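Local coordinates for protein TSC1 N-terminal domain (Chaetomium thermophilum, PDB 7A0M) that probably helps bring the TSC complex to lysosomal membranes by binding phosphoinositide lipids, and so contributes to the control of mTORC1 signalling, at residues 8-19 with 31-42. Residues are numbered along the deposited sequence; the frame is centred on the assembly and turned at random.
Sequences SSRDLFRALNSF and LDAIISSYLERH
Ile34 is the central bump of this interface, a knob lodged in the hollow that Asp11, Leu12, Arg14 and Ala15 form on the neighbouring helix. Its two branches divide the hollow. Ile34 CG2 presses on the backbone of Leu12, 3.5 Å from Leu12 CA. Ile34 CD1 reaches further along the groove to lie 3.6 Å from Asp11 O and close to Ala15 CB. The Arg14 chain, bent at chi3, crosses the Ile34 side chain at about a right angle and brings NH2 beside CD1.

Leu12 fills the complementary space between Ile35 and Tyr38. With CG anti to its backbone N (chi1 179°), the side chain sends Leu12 CD1 against Ile35 CG1 at 3.5 Å. Leu12 CD2 is set over one face of the Tyr38 ring, 3.5 Å from the centroid, a CH-pi contact. His42 ND1 lies over the rim of the opposite face, while Ser9 CA meets the ring edge.

At the other end, Leu31 CD2 sits against Ala15, 3.2 Å from Ala15 O and close to its CB, while Leu31 CD1 touches Phe19 CD1 at 3.3 Å. Helix 69-81 backs this apolar layer through Val78, which meets Leu16 and Phe19.

The axes of the two segments approach to 9.2 Å and cross at -149°, a splayed antiparallel helical hairpin joined by one knob-into-hole contact, the N-terminal pair of an elongated all-helical solenoid.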
loop_
_atom_site.group_PDB
_atom_site.type_symbol
_atom_site.label_atom_id
_atom_site.label_comp_id
_atom_site.label_asym_id
_atom_site.label_seq_id
_atom_site.Cartn_x
_atom_site.Cartn_y
_atom_site.Cartn_z
ATOM N N SER B 8 1.146 -61.107 42.849
ATOM C CA SER B 8 1.057 -62.538 42.585
ATOM C C SER B 8 1.985 -62.916 41.435
ATOM O O SER B 8 1.533 -63.309 40.358
ATOM C CB SER B 8 -0.385 -62.932 42.274
ATOM O OG SER B 8 -1.230 -62.617 43.367
ATOM N N SER B 9 3.289 -62.798 41.697
ATOM C CA SER B 9 4.303 -62.864 40.651
ATOM C C SER B 9 4.173 -64.125 39.805
ATOM O O SER B 9 4.046 -64.058 38.577
ATOM C CB SER B 9 5.692 -62.787 41.284
ATOM O OG SER B 9 5.860 -63.827 42.234
ATOM N N ARG B 10 4.206 -65.291 40.452
ATOM C CA ARG B 10 4.305 -66.540 39.705
ATOM C C ARG B 10 3.044 -66.815 38.897
ATOM O O ARG B 10 3.123 -67.299 37.761
ATOM C CB ARG B 10 4.605 -67.694 40.658
ATOM C CG ARG B 10 5.965 -67.584 41.322
ATOM C CD ARG B 10 6.230 -68.750 42.255
ATOM N NE ARG B 10 7.530 -68.628 42.907
ATOM C CZ ARG B 10 7.996 -69.479 43.814
ATOM N NH1 ARG B 10 7.267 -70.523 44.183
ATOM N NH2 ARG B 10 9.192 -69.285 44.354
ATOM N N ASP B 11 1.872 -66.510 39.457
ATOM C CA ASP B 11 0.637 -66.670 38.698
ATOM C C ASP B 11 0.548 -65.692 37.536
ATOM O O ASP B 11 -0.243 -65.917 36.613
ATOM C CB ASP B 11 -0.577 -66.508 39.613
ATOM C CG ASP B 11 -0.734 -67.665 40.581
ATOM O OD1 ASP B 11 -0.151 -68.739 40.324
ATOM O OD2 ASP B 11 -1.446 -67.502 41.593
ATOM N N LEU B 12 1.338 -64.616 37.557
ATOM C CA LEU B 12 1.342 -63.693 36.427
ATOM C C LEU B 12 2.011 -64.320 35.213
ATOM O O LEU B 12 1.507 -64.207 34.091
ATOM C CB LEU B 12 2.053 -62.395 36.814
ATOM C CG LEU B 12 2.135 -61.362 35.692
ATOM C CD1 LEU B 12 0.742 -60.874 35.361
ATOM C CD2 LEU B 12 3.057 -60.208 36.044
ATOM N N PHE B 13 3.143 -64.996 35.427
ATOM C CA PHE B 13 3.860 -65.642 34.331
ATOM C C PHE B 13 3.011 -66.729 33.686
ATOM O O PHE B 13 3.031 -66.902 32.462
ATOM C CB PHE B 13 5.176 -66.224 34.841
ATOM C CG PHE B 13 6.130 -65.196 35.384
ATOM C CD1 PHE B 13 5.953 -63.846 35.121
ATOM C CD2 PHE B 13 7.202 -65.584 36.169
ATOM C CE1 PHE B 13 6.831 -62.906 35.628
ATOM C CE2 PHE B 13 8.082 -64.650 36.677
ATOM C CZ PHE B 13 7.897 -63.310 36.406
ATOM N N ARG B 14 2.251 -67.466 34.502
ATOM C CA ARG B 14 1.417 -68.544 33.984
ATOM C C ARG B 14 0.390 -68.012 33.005
ATOM O O ARG B 14 0.123 -68.631 31.967
ATOM C CB ARG B 14 0.677 -69.220 35.132
ATOM C CG ARG B 14 -0.282 -70.300 34.684
ATOM C CD ARG B 14 -1.091 -70.805 35.853
ATOM N NE ARG B 14 -1.794 -69.673 36.454
ATOM C CZ ARG B 14 -2.997 -69.252 36.067
ATOM N NH1 ARG B 14 -3.637 -69.861 35.076
ATOM N NH2 ARG B 14 -3.555 -68.208 36.661
ATOM N N ALA B 15 -0.195 -66.859 33.323
ATOM C CA ALA B 15 -1.164 -66.245 32.432
ATOM C C ALA B 15 -0.497 -65.774 31.147
ATOM O O ALA B 15 -1.061 -65.920 30.057
ATOM C CB ALA B 15 -1.855 -65.086 33.152
ATOM N N LEU B 16 0.718 -65.229 31.256
ATOM C CA LEU B 16 1.429 -64.731 30.083
ATOM C C LEU B 16 1.801 -65.868 29.140
ATOM O O LEU B 16 1.589 -65.778 27.925
ATOM C CB LEU B 16 2.689 -63.979 30.516
ATOM C CG LEU B 16 2.535 -62.806 31.486
ATOM C CD1 LEU B 16 3.899 -62.231 31.854
ATOM C CD2 LEU B 16 1.610 -61.740 30.937
ATOM N N ASN B 17 2.366 -66.944 29.688
ATOM C CA ASN B 17 2.784 -68.073 28.867
ATOM C C ASN B 17 1.596 -68.718 28.165
ATOM O O ASN B 17 1.695 -69.131 27.003
ATOM C CB ASN B 17 3.506 -69.098 29.740
ATOM C CG ASN B 17 4.852 -68.602 30.231
ATOM O OD1 ASN B 17 5.786 -68.417 29.451
ATOM N ND2 ASN B 17 4.961 -68.393 31.542
ATOM N N SER B 18 0.462 -68.816 28.861
ATOM C CA SER B 18 -0.749 -69.364 28.259
ATOM C C SER B 18 -1.324 -68.429 27.203
ATOM O O SER B 18 -1.840 -68.886 26.176
ATOM C CB SER B 18 -1.787 -69.648 29.340
ATOM O OG SER B 18 -3.044 -69.959 28.766
ATOM N N PHE B 19 -1.253 -67.118 27.438
ATOM C CA PHE B 19 -1.855 -66.166 26.511
ATOM C C PHE B 19 -1.127 -66.123 25.178
ATOM O O PHE B 19 -1.763 -65.952 24.132
ATOM C CB PHE B 19 -1.891 -64.766 27.114
ATOM C CG PHE B 19 -2.222 -63.696 26.108
ATOM C CD1 PHE B 19 -3.501 -63.597 25.584
ATOM C CD2 PHE B 19 -1.260 -62.797 25.681
ATOM C CE1 PHE B 19 -3.817 -62.622 24.664
ATOM C CE2 PHE B 19 -1.572 -61.821 24.752
ATOM C CZ PHE B 19 -2.852 -61.733 24.246
ATOM N N LEU B 31 -6.387 -62.437 32.345
ATOM C CA LEU B 31 -5.023 -61.923 32.296
ATOM C C LEU B 31 -4.909 -60.544 32.930
ATOM O O LEU B 31 -3.965 -60.286 33.685
ATOM C CB LEU B 31 -4.534 -61.846 30.858
ATOM C CG LEU B 31 -4.579 -63.042 29.929
ATOM C CD1 LEU B 31 -4.027 -62.493 28.666
ATOM C CD2 LEU B 31 -3.727 -64.182 30.426
ATOM N N ASP B 32 -5.835 -59.636 32.608
ATOM C CA ASP B 32 -5.752 -58.282 33.145
ATOM C C ASP B 32 -5.890 -58.274 34.661
ATOM O O ASP B 32 -5.301 -57.420 35.331
ATOM C CB ASP B 32 -6.821 -57.384 32.519
ATOM C CG ASP B 32 -6.742 -57.343 31.002
ATOM O OD1 ASP B 32 -5.623 -57.301 30.450
ATOM O OD2 ASP B 32 -7.811 -57.329 30.358
ATOM N N ALA B 33 -6.660 -59.213 35.216
ATOM C CA ALA B 33 -6.845 -59.259 36.661
ATOM C C ALA B 33 -5.548 -59.598 37.383
ATOM O O ALA B 33 -5.217 -58.971 38.395
ATOM C CB ALA B 33 -7.933 -60.271 37.017
ATOM N N ILE B 34 -4.803 -60.585 36.883
ATOM C CA ILE B 34 -3.539 -60.947 37.517
ATOM C C ILE B 34 -2.529 -59.811 37.386
ATOM O O ILE B 34 -1.754 -59.540 38.311
ATOM C CB ILE B 34 -2.996 -62.259 36.928
ATOM C CG1 ILE B 34 -4.026 -63.378 37.075
ATOM C CG2 ILE B 34 -1.742 -62.671 37.661
ATOM C CD1 ILE B 34 -3.587 -64.693 36.467
ATOM N N ILE B 35 -2.516 -59.136 36.233
ATOM C CA ILE B 35 -1.585 -58.031 36.015
ATOM C C ILE B 35 -1.836 -56.912 37.019
ATOM O O ILE B 35 -0.900 -56.371 37.619
ATOM C CB ILE B 35 -1.690 -57.515 34.567
ATOM C CG1 ILE B 35 -1.153 -58.556 33.584
ATOM C CG2 ILE B 35 -0.941 -56.202 34.409
ATOM C CD1 ILE B 35 -1.191 -58.119 32.137
ATOM N N SER B 36 -3.105 -56.539 37.208
ATOM C CA SER B 36 -3.431 -55.452 38.128
ATOM C C SER B 36 -3.000 -55.775 39.555
ATOM O O SER B 36 -2.415 -54.931 40.243
ATOM C CB SER B 36 -4.931 -55.160 38.073
ATOM O OG SER B 36 -5.319 -54.271 39.106
ATOM N N SER B 37 -3.286 -56.994 40.021
ATOM C CA SER B 37 -2.845 -57.394 41.354
ATOM C C SER B 37 -1.327 -57.470 41.452
ATOM O O SER B 37 -0.759 -57.175 42.510
ATOM C CB SER B 37 -3.469 -58.731 41.744
ATOM O OG SER B 37 -2.982 -59.159 43.004
ATOM N N TYR B 38 -0.655 -57.873 40.369
ATOM C CA TYR B 38 0.805 -57.905 40.368
ATOM C C TYR B 38 1.377 -56.511 40.581
ATOM O O TYR B 38 2.245 -56.306 41.438
ATOM C CB TYR B 38 1.311 -58.494 39.052
ATOM C CG TYR B 38 2.800 -58.329 38.839
ATOM C CD1 TYR B 38 3.702 -59.246 39.357
ATOM C CD2 TYR B 38 3.302 -57.250 38.120
ATOM C CE1 TYR B 38 5.065 -59.093 39.165
ATOM C CE2 TYR B 38 4.658 -57.088 37.925
ATOM C CZ TYR B 38 5.536 -58.013 38.449
ATOM O OH TYR B 38 6.889 -57.855 38.255
ATOM N N LEU B 39 0.910 -55.537 39.798
ATOM C CA LEU B 39 1.391 -54.171 39.953
ATOM C C LEU B 39 0.990 -53.583 41.300
ATOM O O LEU B 39 1.594 -52.600 41.741
ATOM C CB LEU B 39 0.865 -53.299 38.812
ATOM C CG LEU B 39 1.266 -53.760 37.408
ATOM C CD1 LEU B 39 0.631 -52.878 36.343
ATOM C CD2 LEU B 39 2.779 -53.779 37.261
ATOM N N GLU B 40 -0.006 -54.174 41.963
ATOM C CA GLU B 40 -0.447 -53.669 43.258
ATOM C C GLU B 40 0.590 -53.939 44.339
ATOM O O GLU B 40 1.030 -53.016 45.035
ATOM C CB GLU B 40 -1.799 -54.290 43.622
ATOM C CG GLU B 40 -2.110 -54.323 45.112
ATOM C CD GLU B 40 -1.823 -55.678 45.732
ATOM O OE1 GLU B 40 -2.035 -56.702 45.047
ATOM O OE2 GLU B 40 -1.374 -55.719 46.896
ATOM N N ARG B 41 1.000 -55.198 44.497
ATOM C CA ARG B 41 1.911 -55.553 45.580
ATOM C C ARG B 41 3.375 -55.338 45.222
ATOM O O ARG B 41 4.246 -55.679 46.031
ATOM C CB ARG B 41 1.687 -57.004 46.016
ATOM C CG ARG B 41 2.222 -58.051 45.060
ATOM C CD ARG B 41 2.176 -59.440 45.685
ATOM N NE ARG B 41 3.083 -59.562 46.825
ATOM C CZ ARG B 41 4.312 -60.065 46.753
ATOM N NH1 ARG B 41 4.785 -60.499 45.594
ATOM N NH2 ARG B 41 5.069 -60.137 47.841
ATOM N N HIS B 42 3.670 -54.780 44.051
ATOM C CA HIS B 42 5.032 -54.447 43.642
ATOM C C HIS B 42 5.139 -52.927 43.641
ATOM O O HIS B 42 4.795 -52.266 42.655
ATOM C CB HIS B 42 5.355 -55.063 42.286
ATOM C CG HIS B 42 5.330 -56.559 42.295
ATOM N ND1 HIS B 42 4.161 -57.283 42.383
ATOM C CD2 HIS B 42 6.332 -57.468 42.250
ATOM C CE1 HIS B 42 4.443 -58.573 42.389
ATOM N NE2 HIS B 42 5.753 -58.713 42.304
#